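PDB 2WW2: alpha-1,2-mannosidase from Bacteroides thetaiotaomicron, which acts as an inverting, calcium-dependent alpha-mannosidase of glycoside hydrolase family 92, in a human gut symbiont. Local coordinates for residues Y652-L664 with V673-I686. Numbering follows the deposited sequence. Where two conformers were deposited one is given.
Sequences YAIGSPLFKKVTL and VVSAADNAADRPYI. With GOL (glycerol), chain G.
V662 and V674 form the antiparallel hydrogen-bonded pair of a beta hairpin, strands 661-664 and 673-675 running at 174° to each other and 4.8 Å apart, with V662 N to V674 O and V674 N to V662 O as the paired bonds. Just beyond the ladder, A676 N donates to K660 O, beside the classic beta bulge that K660 and K661 make against E277. The valines of the pair lie side by side, V662 CG2 meeting V674 CB at 3.7 Å, while V673 on the other face spreads its methyls between K661 CE and T663 OG1.

Beyond the strands, the contact illustrates how a carboxamide can fasten a loop. With CG anti to the backbone N (chi1 -152°), N679, the last residue of the type I turn from A676, reaches the 657-659 loop, and its ND2 donates to P657 O at 2.8 Å and to F659 O at 3.1 Å. Both acceptors lie in the amide plane, yet the nitrogen sits above each carbonyl plane; R608 holds OD1, which fixes the flip of the amide. A leucine here would probably leave the carbonyls of P657 and F659 without this shared donor and the 657-659 loop less firmly tied to the turn. K660, just ahead of strand 661-664, bonds back to the turn: its chain bends at the end (chi4 -60°) to place NZ 2.8 Å from N679 O, in the carbonyl plane. S656 OG donates to P684 O at 2.7 Å and also bonds R608.

Helix 632-640 packs against L658 and F659, helix 600-613 supplies R608, and strand 710-717 touches P657 and A676, continuing the mixed sheet beside strand 671-675.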
loop_
_atom_site.group_PDB
_atom_site.type_symbol
_atom_site.label_atom_id
_atom_site.label_comp_id
_atom_site.label_asym_id
_atom_site.label_seq_id
_atom_site.Cartn_x
_atom_site.Cartn_y
_atom_site.Cartn_z
ATOM N N TYR A 652 5.721 21.753 -29.391
ATOM C CA TYR A 652 4.728 21.219 -28.469
ATOM C C TYR A 652 4.385 19.795 -28.889
ATOM O O TYR A 652 3.960 19.577 -30.033
ATOM C CB TYR A 652 3.454 22.096 -28.505
ATOM C CG TYR A 652 3.700 23.569 -28.250
ATOM C CD1 TYR A 652 3.514 24.114 -26.982
ATOM C CD2 TYR A 652 4.130 24.412 -29.276
ATOM C CE1 TYR A 652 3.725 25.450 -26.742
ATOM C CE2 TYR A 652 4.355 25.747 -29.043
ATOM C CZ TYR A 652 4.144 26.262 -27.770
ATOM O OH TYR A 652 4.374 27.591 -27.539
ATOM N N ALA A 653 4.582 18.826 -27.987
ATOM C CA ALA A 653 4.259 17.439 -28.286
ATOM C C ALA A 653 2.744 17.268 -28.346
ATOM O O ALA A 653 2.011 17.816 -27.524
ATOM C CB ALA A 653 4.879 16.485 -27.248
ATOM N N ILE A 654 2.288 16.510 -29.334
ATOM C CA ILE A 654 0.861 16.287 -29.545
ATOM C C ILE A 654 0.314 15.178 -28.621
ATOM O O ILE A 654 0.918 14.106 -28.468
ATOM C CB ILE A 654 0.558 16.050 -31.043
ATOM C CG1 ILE A 654 0.789 17.371 -31.787
ATOM C CG2 ILE A 654 -0.920 15.585 -31.251
ATOM C CD1 ILE A 654 0.858 17.251 -33.297
ATOM N N GLY A 655 -0.804 15.473 -27.971
ATOM C CA GLY A 655 -1.466 14.486 -27.135
ATOM C C GLY A 655 -2.737 14.072 -27.841
ATOM O O GLY A 655 -2.699 13.430 -28.895
ATOM N N SER A 656 -3.863 14.489 -27.282
ATOM C CA SER A 656 -5.171 14.215 -27.858
ATOM C C SER A 656 -6.101 15.257 -27.257
ATOM O O SER A 656 -6.134 15.403 -26.025
ATOM C CB SER A 656 -5.619 12.797 -27.476
ATOM O OG SER A 656 -6.957 12.579 -27.850
ATOM N N PRO A 657 -6.810 16.020 -28.112
ATOM C CA PRO A 657 -7.628 17.148 -27.664
ATOM C C PRO A 657 -8.862 16.639 -26.931
ATOM O O PRO A 657 -9.347 15.523 -27.212
ATOM C CB PRO A 657 -8.058 17.817 -28.974
ATOM C CG PRO A 657 -8.098 16.676 -29.971
ATOM C CD PRO A 657 -6.947 15.776 -29.557
ATOM N N LEU A 658 -9.394 17.475 -26.046
ATOM C CA LEU A 658 -10.583 17.117 -25.283
ATOM C C LEU A 658 -11.891 17.499 -25.989
ATOM O O LEU A 658 -12.923 16.837 -25.813
ATOM C CB LEU A 658 -10.532 17.802 -23.903
ATOM C CG LEU A 658 -11.623 17.381 -22.918
ATOM C CD1 LEU A 658 -11.400 15.909 -22.484
ATOM C CD2 LEU A 658 -11.622 18.339 -21.714
ATOM N N PHE A 659 -11.860 18.562 -26.788
ATOM C CA PHE A 659 -13.101 19.103 -27.379
ATOM C C PHE A 659 -13.227 18.749 -28.860
ATOM O O PHE A 659 -12.257 18.317 -29.478
ATOM C CB PHE A 659 -13.146 20.627 -27.208
ATOM C CG PHE A 659 -13.163 21.078 -25.750
ATOM C CD1 PHE A 659 -14.359 21.095 -25.036
ATOM C CD2 PHE A 659 -11.985 21.446 -25.102
ATOM C CE1 PHE A 659 -14.383 21.500 -23.679
ATOM C CE2 PHE A 659 -11.990 21.863 -23.757
ATOM C CZ PHE A 659 -13.197 21.890 -23.048
ATOM N N LYS A 660 -14.411 18.958 -29.445
ATOM C CA LYS A 660 -14.552 18.778 -30.888
ATOM C C LYS A 660 -13.794 19.873 -31.639
ATOM O O LYS A 660 -13.406 19.697 -32.803
ATOM C CB LYS A 660 -16.033 18.740 -31.303
ATOM C CG LYS A 660 -16.698 17.429 -30.897
ATOM C CD LYS A 660 -18.181 17.420 -31.178
ATOM C CE LYS A 660 -18.824 16.142 -30.642
ATOM N NZ LYS A 660 -18.226 14.927 -31.289
ATOM N N LYS A 661 -13.537 20.982 -30.956
ATOM C CA LYS A 661 -12.847 22.105 -31.585
ATOM C C LYS A 661 -12.285 23.096 -30.569
ATOM O O LYS A 661 -12.969 23.466 -29.600
ATOM C CB LYS A 661 -13.817 22.837 -32.532
ATOM C CG LYS A 661 -13.139 23.819 -33.475
ATOM C CD LYS A 661 -14.177 24.623 -34.249
ATOM C CE LYS A 661 -13.549 25.294 -35.428
ATOM N NZ LYS A 661 -14.593 25.959 -36.279
ATOM N N VAL A 662 -11.036 23.521 -30.770
ATOM C CA VAL A 662 -10.532 24.676 -30.048
ATOM C C VAL A 662 -9.951 25.617 -31.088
ATOM O O VAL A 662 -9.354 25.177 -32.076
ATOM C CB VAL A 662 -9.424 24.354 -28.992
ATOM C CG1 VAL A 662 -10.018 23.880 -27.680
ATOM C CG2 VAL A 662 -8.429 23.363 -29.542
ATOM N N THR A 663 -10.155 26.913 -30.872
ATOM C CA THR A 663 -9.613 27.942 -31.735
ATOM C C THR A 663 -8.753 28.865 -30.886
ATOM O O THR A 663 -9.219 29.437 -29.897
ATOM C CB THR A 663 -10.730 28.761 -32.380
ATOM O OG1 THR A 663 -11.564 27.893 -33.155
ATOM C CG2 THR A 663 -10.157 29.839 -33.298
ATOM N N LEU A 664 -7.486 28.982 -31.260
ATOM C CA LEU A 664 -6.571 29.854 -30.567
ATOM C C LEU A 664 -6.475 31.167 -31.345
ATOM O O LEU A 664 -6.138 31.171 -32.534
ATOM C CB LEU A 664 -5.196 29.188 -30.455
ATOM C CG LEU A 664 -5.037 28.017 -29.477
ATOM C CD1 LEU A 664 -5.687 26.721 -30.014
ATOM C CD2 LEU A 664 -3.563 27.786 -29.229
ATOM N N VAL A 673 -6.709 26.490 -35.482
ATOM C CA VAL A 673 -7.784 25.591 -35.054
ATOM C C VAL A 673 -7.305 24.150 -34.895
ATOM O O VAL A 673 -6.660 23.607 -35.795
ATOM C CB VAL A 673 -8.928 25.608 -36.070
ATOM C CG1 VAL A 673 -9.959 24.472 -35.784
ATOM C CG2 VAL A 673 -9.594 26.989 -36.089
ATOM N N VAL A 674 -7.612 23.527 -33.759
ATOM C CA VAL A 674 -7.457 22.081 -33.652
ATOM C C VAL A 674 -8.866 21.518 -33.763
ATOM O O VAL A 674 -9.680 21.683 -32.849
ATOM C CB VAL A 674 -6.816 21.612 -32.321
ATOM C CG1 VAL A 674 -6.754 20.075 -32.266
ATOM C CG2 VAL A 674 -5.426 22.211 -32.131
ATOM N N SER A 675 -9.191 20.902 -34.894
ATOM C CA SER A 675 -10.529 20.304 -35.005
ATOM C C SER A 675 -10.502 18.777 -34.889
ATOM O O SER A 675 -9.603 18.105 -35.402
ATOM C CB SER A 675 -11.257 20.779 -36.268
ATOM O OG SER A 675 -10.663 20.219 -37.410
ATOM N N ALA A 676 -11.496 18.238 -34.195
ATOM C CA ALA A 676 -11.596 16.812 -33.950
ATOM C C ALA A 676 -13.086 16.495 -33.996
ATOM O O ALA A 676 -13.717 16.207 -32.971
ATOM C CB ALA A 676 -10.984 16.468 -32.571
ATOM N N ALA A 677 -13.646 16.565 -35.201
ATOM C CA ALA A 677 -15.096 16.576 -35.357
ATOM C C ALA A 677 -15.754 15.328 -34.793
ATOM O O ALA A 677 -16.893 15.387 -34.337
ATOM C CB ALA A 677 -15.487 16.790 -36.838
ATOM N N ASP A 678 -15.053 14.194 -34.803
ATOM C CA ASP A 678 -15.645 12.962 -34.268
ATOM C C ASP A 678 -15.065 12.537 -32.929
ATOM O O ASP A 678 -15.059 11.355 -32.583
ATOM C CB ASP A 678 -15.555 11.837 -35.297
ATOM C CG ASP A 678 -16.258 12.191 -36.576
ATOM O OD1 ASP A 678 -17.481 12.439 -36.530
ATOM O OD2 ASP A 678 -15.589 12.246 -37.626
ATOM N N ASN A 679 -14.613 13.525 -32.156
ATOM C CA ASN A 679 -14.098 13.282 -30.810
ATOM C C ASN A 679 -15.216 12.795 -29.886
ATOM O O ASN A 679 -16.384 13.189 -30.054
ATOM C CB ASN A 679 -13.486 14.558 -30.244
ATOM C CG ASN A 679 -12.385 14.277 -29.228
ATOM O OD1 ASN A 679 -12.164 13.130 -28.836
ATOM N ND2 ASN A 679 -11.698 15.327 -28.796
ATOM N N ALA A 680 -14.850 11.936 -28.934
ATOM C CA ALA A 680 -15.774 11.355 -27.959
ATOM C C ALA A 680 -14.972 10.769 -26.818
ATOM O O ALA A 680 -13.777 10.497 -26.965
ATOM C CB ALA A 680 -16.627 10.248 -28.622
ATOM N N ALA A 681 -15.624 10.535 -25.687
ATOM C CA ALA A 681 -14.935 9.941 -24.543
ATOM C C ALA A 681 -14.240 8.615 -24.889
ATOM O O ALA A 681 -13.160 8.311 -24.355
ATOM C CB ALA A 681 -15.908 9.754 -23.378
ATOM N N ASP A 682 -14.829 7.826 -25.788
ATOM C CA ASP A 682 -14.220 6.539 -26.130
ATOM C C ASP A 682 -13.460 6.575 -27.453
ATOM O O ASP A 682 -13.135 5.533 -28.025
ATOM C CB ASP A 682 -15.262 5.410 -26.114
ATOM C CG ASP A 682 -16.304 5.560 -27.209
ATOM O OD1 ASP A 682 -16.539 6.703 -27.666
ATOM O OD2 ASP A 682 -16.893 4.533 -27.607
ATOM N N ARG A 683 -13.176 7.782 -27.937
ATOM C CA ARG A 683 -12.412 7.955 -29.158
ATOM C C ARG A 683 -11.202 8.865 -28.905
ATOM O O ARG A 683 -11.102 9.957 -29.464
ATOM C CB ARG A 683 -13.305 8.498 -30.278
ATOM C CG ARG A 683 -14.405 7.513 -30.713
ATOM C CD ARG A 683 -15.534 8.194 -31.508
ATOM N NE ARG A 683 -15.167 8.371 -32.908
ATOM C CZ ARG A 683 -15.229 7.406 -33.826
ATOM N NH1 ARG A 683 -15.653 6.194 -33.489
ATOM N NH2 ARG A 683 -14.863 7.650 -35.084
ATOM N N PRO A 684 -10.268 8.410 -28.054
ATOM C CA PRO A 684 -9.103 9.226 -27.707
ATOM C C PRO A 684 -7.988 9.205 -28.757
ATOM O O PRO A 684 -7.069 10.022 -28.694
ATOM C CB PRO A 684 -8.605 8.560 -26.416
ATOM C CG PRO A 684 -8.913 7.090 -26.647
ATOM C CD PRO A 684 -10.246 7.095 -27.384
ATOM N N TYR A 685 -8.056 8.279 -29.704
ATOM C CA TYR A 685 -6.925 8.023 -30.606
ATOM C C TYR A 685 -6.961 8.882 -31.867
ATOM O O TYR A 685 -8.024 9.103 -32.442
ATOM C CB TYR A 685 -6.895 6.539 -31.022
ATOM C CG TYR A 685 -6.723 5.596 -29.854
ATOM C CD1 TYR A 685 -5.513 5.544 -29.157
ATOM C CD2 TYR A 685 -7.766 4.770 -29.437
ATOM C CE1 TYR A 685 -5.346 4.698 -28.073
ATOM C CE2 TYR A 685 -7.609 3.921 -28.357
ATOM C CZ TYR A 685 -6.394 3.881 -27.681
ATOM O OH TYR A 685 -6.216 3.027 -26.608
ATOM N N ILE A 686 -5.793 9.327 -32.319
ATOM C CA ILE A 686 -5.700 10.012 -33.606
ATOM C C ILE A 686 -5.467 8.971 -34.711
ATOM O O ILE A 686 -4.421 8.319 -34.756
ATOM C CB ILE A 686 -4.571 11.079 -33.609
ATOM C CG1 ILE A 686 -4.839 12.173 -32.561
ATOM C CG2 ILE A 686 -4.372 11.688 -35.008
ATOM C CD1 ILE A 686 -3.624 13.050 -32.301
HETATM C C1 GOL G . -14.742 14.462 -25.940
HETATM O O1 GOL G . -14.336 14.828 -24.628
HETATM C C2 GOL G . -16.090 15.076 -26.292
HETATM O O2 GOL G . -16.173 15.564 -27.610
HETATM C C3 GOL G . -16.344 16.258 -25.417
HETATM O O3 GOL G . -17.265 15.774 -24.514
HETATM O O HOH W 1 -10.241 19.986 -30.479
#